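PDB 4CO9: kynurenine formamidase from Bacillus anthracis, which catalyses the zinc-dependent hydrolysis of N-formyl-L-kynurenine to L-kynurenine and formate, a step of tryptophan degradation by the kynurenine pathway. Local coordinates for residues Trp22-Leu33 against Val44-Thr53; Ile142-Val152 against Leu166-Val177. All blocks are in the same frame, centred on the assembly; numbering follows the deposited sequence.

Contact 1: Trp22-Leu33 against Val44-Thr53. With ZN (zinc ion), chain P.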
# COMPACT_ATOMS: atom_id res chain seq x y z
N TRP C 22 7.60 10.59 -14.71
CA TRP C 22 8.89 10.85 -15.36
C TRP C 22 8.62 11.05 -16.86
O TRP C 22 7.75 10.40 -17.39
CB TRP C 22 9.85 9.68 -15.13
CG TRP C 22 10.51 9.74 -13.76
CD1 TRP C 22 9.97 9.34 -12.59
CD2 TRP C 22 11.81 10.24 -13.46
NE1 TRP C 22 10.85 9.56 -11.55
CE2 TRP C 22 12.00 10.10 -12.06
CE3 TRP C 22 12.83 10.78 -14.22
CZ2 TRP C 22 13.17 10.50 -11.41
CZ3 TRP C 22 14.01 11.17 -13.58
CH2 TRP C 22 14.17 11.03 -12.19
N PRO C 23 9.37 11.94 -17.53
CA PRO C 23 9.17 12.17 -18.96
C PRO C 23 9.22 10.88 -19.77
O PRO C 23 10.14 10.07 -19.61
CB PRO C 23 10.36 13.07 -19.34
CG PRO C 23 10.74 13.74 -18.08
CD PRO C 23 10.40 12.82 -16.95
N GLY C 24 8.17 10.65 -20.56
CA GLY C 24 8.08 9.47 -21.43
C GLY C 24 7.59 8.18 -20.76
O GLY C 24 7.38 7.19 -21.44
N ASP C 25 7.45 8.19 -19.43
CA ASP C 25 7.12 7.00 -18.65
C ASP C 25 5.63 6.73 -18.82
O ASP C 25 4.92 7.58 -19.33
CB ASP C 25 7.48 7.25 -17.19
CG ASP C 25 7.68 5.98 -16.41
OD1 ASP C 25 7.48 4.88 -17.00
OD2 ASP C 25 7.99 6.10 -15.19
N THR C 26 5.17 5.55 -18.42
CA THR C 26 3.77 5.20 -18.54
C THR C 26 2.88 6.26 -17.89
O THR C 26 3.03 6.51 -16.71
CB THR C 26 3.48 3.85 -17.82
OG1 THR C 26 4.36 2.85 -18.32
CG2 THR C 26 2.06 3.42 -18.03
N PRO C 27 1.95 6.87 -18.65
CA PRO C 27 1.00 7.76 -17.99
C PRO C 27 0.09 7.02 -17.02
O PRO C 27 -0.25 5.86 -17.26
CB PRO C 27 0.17 8.34 -19.15
CG PRO C 27 0.96 8.07 -20.37
CD PRO C 27 1.67 6.78 -20.09
N PHE C 28 -0.28 7.66 -15.93
CA PHE C 28 -1.18 7.03 -14.97
C PHE C 28 -2.57 6.91 -15.58
O PHE C 28 -3.06 7.85 -16.16
CB PHE C 28 -1.29 7.83 -13.68
CG PHE C 28 -2.24 7.21 -12.68
CD1 PHE C 28 -3.63 7.44 -12.73
CD2 PHE C 28 -1.75 6.35 -11.71
CE1 PHE C 28 -4.47 6.83 -11.82
CE2 PHE C 28 -2.59 5.74 -10.80
CZ PHE C 28 -3.96 5.99 -10.85
N SER C 29 -3.19 5.76 -15.40
CA SER C 29 -4.54 5.52 -15.90
C SER C 29 -5.36 4.70 -14.92
O SER C 29 -5.03 3.55 -14.66
CB SER C 29 -4.43 4.77 -17.24
OG SER C 29 -5.69 4.37 -17.68
N TYR C 30 -6.43 5.29 -14.36
CA TYR C 30 -7.51 4.49 -13.80
C TYR C 30 -8.74 4.66 -14.69
O TYR C 30 -9.14 5.79 -14.98
CB TYR C 30 -7.88 4.86 -12.35
CG TYR C 30 -9.11 4.08 -11.95
CD1 TYR C 30 -9.02 2.78 -11.48
CD2 TYR C 30 -10.38 4.61 -12.14
CE1 TYR C 30 -10.15 2.03 -11.18
CE2 TYR C 30 -11.51 3.86 -11.85
CZ TYR C 30 -11.40 2.58 -11.37
OH TYR C 30 -12.56 1.87 -11.09
N GLU C 31 -9.32 3.55 -15.12
CA GLU C 31 -10.54 3.59 -15.93
C GLU C 31 -11.53 2.51 -15.49
O GLU C 31 -11.12 1.44 -15.06
CB GLU C 31 -10.20 3.59 -17.47
CG GLU C 31 -9.33 4.79 -18.00
CD GLU C 31 -9.95 6.18 -17.84
OE1 GLU C 31 -11.19 6.34 -17.87
OE2 GLU C 31 -9.17 7.12 -17.70
N VAL C 32 -12.83 2.84 -15.57
CA VAL C 32 -13.90 1.87 -15.44
C VAL C 32 -14.07 1.22 -16.81
O VAL C 32 -14.53 1.87 -17.77
CB VAL C 32 -15.23 2.51 -15.00
CG1 VAL C 32 -16.33 1.46 -14.85
CG2 VAL C 32 -15.05 3.25 -13.69
N LEU C 33 -13.65 -0.02 -16.93
CA LEU C 33 -13.78 -0.75 -18.20
C LEU C 33 -15.21 -1.13 -18.50
O LEU C 33 -15.64 -1.14 -19.65
CB LEU C 33 -12.99 -2.05 -18.18
CG LEU C 33 -11.47 -2.02 -18.15
CD1 LEU C 33 -10.85 -3.41 -18.20
CD2 LEU C 33 -10.96 -1.17 -19.29
N VAL C 44 -16.12 -2.38 -12.94
CA VAL C 44 -14.90 -3.14 -13.13
C VAL C 44 -13.85 -2.20 -13.67
O VAL C 44 -13.98 -1.66 -14.78
CB VAL C 44 -15.12 -4.33 -14.07
CG1 VAL C 44 -13.80 -5.05 -14.34
CG2 VAL C 44 -16.14 -5.27 -13.43
N GLY C 45 -12.78 -2.06 -12.90
CA GLY C 45 -11.79 -1.04 -13.12
C GLY C 45 -10.52 -1.64 -13.67
O GLY C 45 -10.32 -2.87 -13.63
N LYS C 46 -9.68 -0.78 -14.22
CA LYS C 46 -8.34 -1.17 -14.58
C LYS C 46 -7.34 -0.08 -14.22
O LYS C 46 -7.55 1.06 -14.58
CB LYS C 46 -8.32 -1.44 -16.06
CG LYS C 46 -6.97 -1.82 -16.63
CD LYS C 46 -7.11 -2.02 -18.13
CE LYS C 46 -5.85 -2.58 -18.72
NZ LYS C 46 -5.99 -2.67 -20.20
N LEU C 47 -6.26 -0.47 -13.56
CA LEU C 47 -5.19 0.41 -13.14
C LEU C 47 -3.96 0.12 -13.99
O LEU C 47 -3.50 -1.03 -14.07
CB LEU C 47 -4.88 0.18 -11.67
CG LEU C 47 -3.76 1.00 -11.01
CD1 LEU C 47 -4.11 2.48 -11.02
CD2 LEU C 47 -3.55 0.51 -9.59
N THR C 48 -3.43 1.17 -14.63
CA THR C 48 -2.18 1.10 -15.37
C THR C 48 -1.29 2.25 -14.90
O THR C 48 -1.70 3.40 -14.92
CB THR C 48 -2.45 1.25 -16.88
OG1 THR C 48 -3.37 0.24 -17.30
CG2 THR C 48 -1.16 1.07 -17.68
N MET C 49 -0.06 1.95 -14.49
CA MET C 49 0.84 2.98 -14.02
C MET C 49 2.31 2.57 -14.05
O MET C 49 2.62 1.37 -14.04
CB MET C 49 0.47 3.39 -12.57
CG MET C 49 0.67 2.28 -11.54
SD MET C 49 -0.02 2.66 -9.90
CE MET C 49 1.01 4.03 -9.46
N SER C 50 3.19 3.57 -14.10
CA SER C 50 4.59 3.35 -13.76
C SER C 50 4.69 3.12 -12.27
O SER C 50 3.97 3.73 -11.50
CB SER C 50 5.46 4.54 -14.13
OG SER C 50 6.79 4.37 -13.62
N ILE C 51 5.61 2.25 -11.87
CA ILE C 51 5.98 2.04 -10.47
C ILE C 51 6.35 3.36 -9.75
O ILE C 51 5.99 3.59 -8.57
CB ILE C 51 7.15 1.03 -10.44
CG1 ILE C 51 6.63 -0.38 -10.86
CG2 ILE C 51 7.80 0.99 -9.06
CD1 ILE C 51 5.65 -1.05 -9.89
N HIS C 52 7.01 4.24 -10.49
CA HIS C 52 7.56 5.46 -9.91
C HIS C 52 6.62 6.62 -10.16
O HIS C 52 6.98 7.63 -10.77
CB HIS C 52 8.96 5.70 -10.48
CG HIS C 52 9.88 4.53 -10.29
ND1 HIS C 52 10.80 4.45 -9.26
CD2 HIS C 52 10.00 3.38 -10.99
CE1 HIS C 52 11.44 3.30 -9.32
NE2 HIS C 52 10.98 2.63 -10.36
N THR C 53 5.39 6.48 -9.68
CA THR C 53 4.37 7.50 -9.80
C THR C 53 3.87 7.79 -8.41
O THR C 53 3.56 6.87 -7.67
CB THR C 53 3.18 6.99 -10.64
OG1 THR C 53 3.67 6.54 -11.90
CG2 THR C 53 2.14 8.08 -10.88
ZN ZN P . 11.50 5.86 -7.74
O HOH W 1 6.95 8.11 -13.72
O HOH W 2 -6.21 1.89 -16.91
O HOH W 3 13.26 6.39 -8.66
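Strands 29-32 and 44-50 run antiparallel, 4.7 Å apart at 167°, with Ser29-Thr48 and Glu31-Lys46 as hydrogen-bonded pairs and Tyr30-Leu47 and Val32-Gly45 as non-hydrogen-bonded ones. Thr48 N bonds Ser29 O at 2.9 Å. On one face the Phe28 ring stands with CG anti to its backbone N (chi1 179°). This brings CZ to 3.5 Å from Leu47 CD1 and sets the ring beside Met49, a Met-aromatic contact with SD 5.3 Å from the ring centroid. The Tyr30 ring passes Gly45 CA obliquely, its OH 3.6 Å from it, and that hydroxyl bonds Asp200 of the second subunit. On the other face Leu33 CG packs against Lys46 CB, and water 2 joins Ser29 OG to Lys46 O. Towards the zinc site, Ser50 OG donates a hydrogen bond to Asp25 OD2 at 2.6 Å, on the syn side of the carboxylate and 34° out of its plane. The same OG accepts from His52 N, an ST turn. Water 1 ties Trp22 N and Asp25 OD2 to His52 O, which also lies at the edge of the Trp22 ring. His52 ND1 binds zinc at 2.2 Å, and its NE2 is hydrogen-bonded to Asp200 OD2 of the same chain. Asp25, Ser50 and water 1 thus tie the substrate-binding residue Trp22 to the backbone of a zinc ligand.

Contact 2: Ile142-Val152 against Leu166-Val177; sequences IRLIGVDVPSV and LFKHSIHILENV. With ZN (zinc ion), chain O; ZN (zinc ion), chain P.
A beta-alpha-beta unit brings these segments together: strand 144-147, helix 161-168 and strand 172-175, with the two strands adjacent and parallel in the large mixed sheet. Their axes approach to 4.8 Å at 18°. The backbone bonds start at His172 N to Arg143 O, 2.8 Å, and continue through Ile145 N to His172 O, Leu174 N to Ile145 O and Val147 N to Leu174 O. Beyond the strands, Val177 N reaches Val147 O and Asn176 N reaches Val149 O. A Schellman motif at Ser170 ends the helix: Ile171 N bonds Leu166 O and Ser170 N bonds Phe167 O. Leu166 O also accepts from His169 N, on the opposite face of its plane from Ile171 N.

On the helix side of the sheet, Ile145 CG2 meets Leu166 CD1 at 3.8 Å, the two side chains crossing at about a right angle. Val152 and Leu166 come tip to tip, and Val152 CG1 also lies against Ile173 CG2 at 4.0 Å. Leu137 of helix 133-140 covers Ile145 and Ile171. On the other face, Leu144 CD1 lies over the backbone of His172 and against Leu174 CB.

At the carboxyl end of strand 172-175 Glu175 enters the zinc site, and the loop 148-152 packs round it. Glu175 CG is anti to the carbonyl carbon (chi1 -72°), and its extended chain carries the carboxylate past Pro150 O to both metals. His163 and Asp58 also bind one zinc; His52, His56 and Asp58 bind the other. Water 3 bridges the metals. Glu175 OE1 bridges both zincs, while OE2 binds the zinc shared with His163 at 2.1 Å and accepts a weak bond from Val152 N at 3.4 Å.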
# COMPACT_ATOMS: atom_id res chain seq x y z
N ILE C 142 20.21 4.86 10.70
CA ILE C 142 19.06 5.21 9.87
C ILE C 142 18.92 4.20 8.74
O ILE C 142 19.87 3.93 8.03
CB ILE C 142 19.19 6.66 9.35
CG1 ILE C 142 18.96 7.61 10.53
CG2 ILE C 142 18.20 6.93 8.23
CD1 ILE C 142 19.37 9.03 10.30
N ARG C 143 17.71 3.64 8.61
CA ARG C 143 17.42 2.58 7.66
C ARG C 143 16.55 3.02 6.48
O ARG C 143 16.42 2.28 5.51
CB ARG C 143 16.72 1.42 8.36
CG ARG C 143 17.45 0.85 9.56
CD ARG C 143 16.55 -0.12 10.29
NE ARG C 143 16.54 -1.43 9.63
CZ ARG C 143 15.61 -2.37 9.79
NH1 ARG C 143 14.58 -2.15 10.60
NH2 ARG C 143 15.70 -3.52 9.15
N LEU C 144 15.96 4.19 6.57
CA LEU C 144 15.10 4.70 5.52
C LEU C 144 15.21 6.20 5.43
O LEU C 144 15.17 6.90 6.44
CB LEU C 144 13.64 4.29 5.78
CG LEU C 144 12.57 4.91 4.88
CD1 LEU C 144 12.47 4.28 3.50
CD2 LEU C 144 11.21 4.85 5.54
N ILE C 145 15.33 6.69 4.21
CA ILE C 145 15.32 8.11 3.91
C ILE C 145 14.17 8.38 2.96
O ILE C 145 13.95 7.64 1.98
CB ILE C 145 16.69 8.57 3.33
CG1 ILE C 145 16.78 10.09 3.30
CG2 ILE C 145 16.94 8.05 1.93
CD1 ILE C 145 17.14 10.70 4.63
N GLY C 146 13.41 9.44 3.27
CA GLY C 146 12.30 9.86 2.43
C GLY C 146 12.49 11.30 2.02
O GLY C 146 13.00 12.11 2.81
N VAL C 147 12.10 11.62 0.79
CA VAL C 147 12.16 12.97 0.27
C VAL C 147 10.83 13.40 -0.37
O VAL C 147 10.09 12.56 -0.89
CB VAL C 147 13.31 13.14 -0.76
CG1 VAL C 147 14.64 12.97 -0.06
CG2 VAL C 147 13.18 12.17 -1.92
N ASP C 148 10.55 14.70 -0.32
CA ASP C 148 9.31 15.23 -0.91
C ASP C 148 9.48 15.65 -2.37
O ASP C 148 8.81 16.57 -2.83
CB ASP C 148 8.77 16.39 -0.06
CG ASP C 148 9.72 17.56 0.03
OD1 ASP C 148 10.89 17.44 -0.40
OD2 ASP C 148 9.32 18.61 0.59
N VAL C 149 10.36 14.96 -3.08
CA VAL C 149 10.59 15.15 -4.51
C VAL C 149 10.74 13.76 -5.17
O VAL C 149 10.82 12.75 -4.47
CB VAL C 149 11.84 16.01 -4.77
CG1 VAL C 149 11.54 17.47 -4.48
CG2 VAL C 149 13.01 15.53 -3.93
N PRO C 150 10.74 13.69 -6.51
CA PRO C 150 10.68 12.37 -7.18
C PRO C 150 11.94 11.54 -7.12
O PRO C 150 11.90 10.35 -7.44
CB PRO C 150 10.38 12.71 -8.64
CG PRO C 150 9.77 14.06 -8.60
CD PRO C 150 10.44 14.78 -7.46
N SER C 151 13.06 12.14 -6.75
CA SER C 151 14.32 11.43 -6.76
C SER C 151 15.27 11.90 -5.66
O SER C 151 15.17 13.03 -5.17
CB SER C 151 14.99 11.59 -8.11
OG SER C 151 16.08 10.68 -8.23
N VAL C 152 16.18 11.01 -5.28
CA VAL C 152 17.31 11.36 -4.40
C VAL C 152 18.54 11.78 -5.21
O VAL C 152 19.51 12.28 -4.63
CB VAL C 152 17.69 10.21 -3.44
CG1 VAL C 152 16.53 9.90 -2.50
CG2 VAL C 152 18.13 8.96 -4.20
N LEU C 166 23.14 4.84 -0.97
CA LEU C 166 22.14 4.62 0.07
C LEU C 166 21.91 3.13 0.27
O LEU C 166 22.07 2.62 1.38
CB LEU C 166 20.83 5.34 -0.25
CG LEU C 166 20.88 6.85 -0.09
CD1 LEU C 166 19.64 7.51 -0.71
CD2 LEU C 166 21.02 7.25 1.37
N PHE C 167 21.60 2.42 -0.80
CA PHE C 167 21.35 0.99 -0.66
C PHE C 167 22.63 0.21 -0.27
O PHE C 167 22.54 -0.78 0.46
CB PHE C 167 20.54 0.39 -1.82
CG PHE C 167 19.03 0.33 -1.56
CD1 PHE C 167 18.49 -0.64 -0.74
CD2 PHE C 167 18.17 1.27 -2.12
CE1 PHE C 167 17.12 -0.70 -0.51
CE2 PHE C 167 16.79 1.21 -1.90
CZ PHE C 167 16.27 0.22 -1.09
N LYS C 168 23.80 0.68 -0.69
CA LYS C 168 25.08 0.07 -0.25
C LYS C 168 25.20 0.11 1.27
O LYS C 168 25.89 -0.72 1.86
CB LYS C 168 26.25 0.82 -0.87
CG LYS C 168 27.58 0.08 -0.91
CD LYS C 168 28.70 1.00 -1.41
CE LYS C 168 29.62 0.32 -2.42
NZ LYS C 168 30.27 -0.89 -1.88
N HIS C 169 24.58 1.11 1.89
CA HIS C 169 24.62 1.29 3.34
C HIS C 169 23.32 0.89 4.03
O HIS C 169 23.05 1.32 5.14
CB HIS C 169 24.97 2.73 3.68
CG HIS C 169 26.38 3.09 3.34
ND1 HIS C 169 26.76 3.52 2.09
CD2 HIS C 169 27.50 3.08 4.10
CE1 HIS C 169 28.06 3.76 2.09
NE2 HIS C 169 28.54 3.50 3.30
N SER C 170 22.54 0.06 3.35
CA SER C 170 21.30 -0.49 3.87
C SER C 170 20.23 0.56 4.16
O SER C 170 19.36 0.33 4.99
CB SER C 170 21.58 -1.35 5.12
OG SER C 170 22.29 -2.51 4.75
N ILE C 171 20.28 1.68 3.44
CA ILE C 171 19.30 2.74 3.59
C ILE C 171 18.31 2.67 2.43
O ILE C 171 18.68 2.81 1.28
CB ILE C 171 19.92 4.13 3.59
CG1 ILE C 171 20.97 4.23 4.70
CG2 ILE C 171 18.84 5.19 3.77
CD1 ILE C 171 21.79 5.50 4.65
N HIS C 172 17.05 2.47 2.79
CA HIS C 172 15.97 2.33 1.83
C HIS C 172 15.45 3.70 1.44
O HIS C 172 15.73 4.68 2.11
CB HIS C 172 14.90 1.47 2.45
CG HIS C 172 15.36 0.07 2.72
ND1 HIS C 172 14.76 -1.03 2.15
CD2 HIS C 172 16.38 -0.40 3.47
CE1 HIS C 172 15.38 -2.12 2.56
NE2 HIS C 172 16.37 -1.77 3.36
N ILE C 173 14.70 3.76 0.34
CA ILE C 173 14.36 5.01 -0.32
C ILE C 173 12.86 5.16 -0.53
O ILE C 173 12.22 4.28 -1.11
CB ILE C 173 15.06 5.12 -1.69
CG1 ILE C 173 16.58 5.15 -1.49
CG2 ILE C 173 14.61 6.38 -2.44
CD1 ILE C 173 17.38 4.97 -2.77
N LEU C 174 12.34 6.31 -0.09
CA LEU C 174 10.95 6.68 -0.25
C LEU C 174 10.91 8.04 -0.92
O LEU C 174 11.56 8.98 -0.46
CB LEU C 174 10.31 6.72 1.14
CG LEU C 174 8.94 7.37 1.33
CD1 LEU C 174 7.89 6.67 0.48
CD2 LEU C 174 8.57 7.35 2.80
N GLU C 175 10.16 8.16 -2.01
CA GLU C 175 10.11 9.37 -2.81
C GLU C 175 8.70 9.92 -2.94
O GLU C 175 7.71 9.18 -2.78
CB GLU C 175 10.71 9.10 -4.20
CG GLU C 175 12.22 8.93 -4.16
CD GLU C 175 12.80 8.19 -5.35
OE1 GLU C 175 12.05 7.47 -6.05
OE2 GLU C 175 14.04 8.33 -5.57
N ASN C 176 8.61 11.23 -3.18
CA ASN C 176 7.34 11.94 -3.37
C ASN C 176 6.39 11.93 -2.16
O ASN C 176 5.18 11.91 -2.33
CB ASN C 176 6.60 11.42 -4.61
CG ASN C 176 7.18 11.95 -5.91
OD1 ASN C 176 7.76 13.03 -5.95
ND2 ASN C 176 7.00 11.20 -6.98
N VAL C 177 6.93 11.97 -0.95
CA VAL C 177 6.06 12.23 0.20
C VAL C 177 5.61 13.70 0.16
O VAL C 177 6.24 14.52 -0.49
CB VAL C 177 6.69 11.89 1.56
CG1 VAL C 177 6.79 10.38 1.74
CG2 VAL C 177 8.04 12.56 1.77
ZN ZN O . 14.36 6.83 -7.02
ZN ZN P . 11.50 5.86 -7.74
O HOH W 4 21.28 1.62 7.47
O HOH W 3 13.26 6.39 -8.66
O HOH W 5 14.68 8.73 -8.66

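Contact 1 closes before contact 2 opens along the chain, and their centres lie about 23 Å apart. They share no sheet. Contact 1 is a separate hairpin, two-stranded within this chain, that reaches across to the second subunit, where residues 47-49 pair with a strand of that chain. Contact 2 lies near the middle of the subunit, within the large mixed sheet. They converge on the zinc pair: His52 and Glu175 bind the same zinc, and the bridging water 3 is common to both contacts. Trp22 CZ2 also packs on Ser151 CB at 3.9 Å. The two contacts thus supply part of the active site, with the base of the hairpin meeting the end of strand 172-175; His56, Asp58 and His163 come from elsewhere.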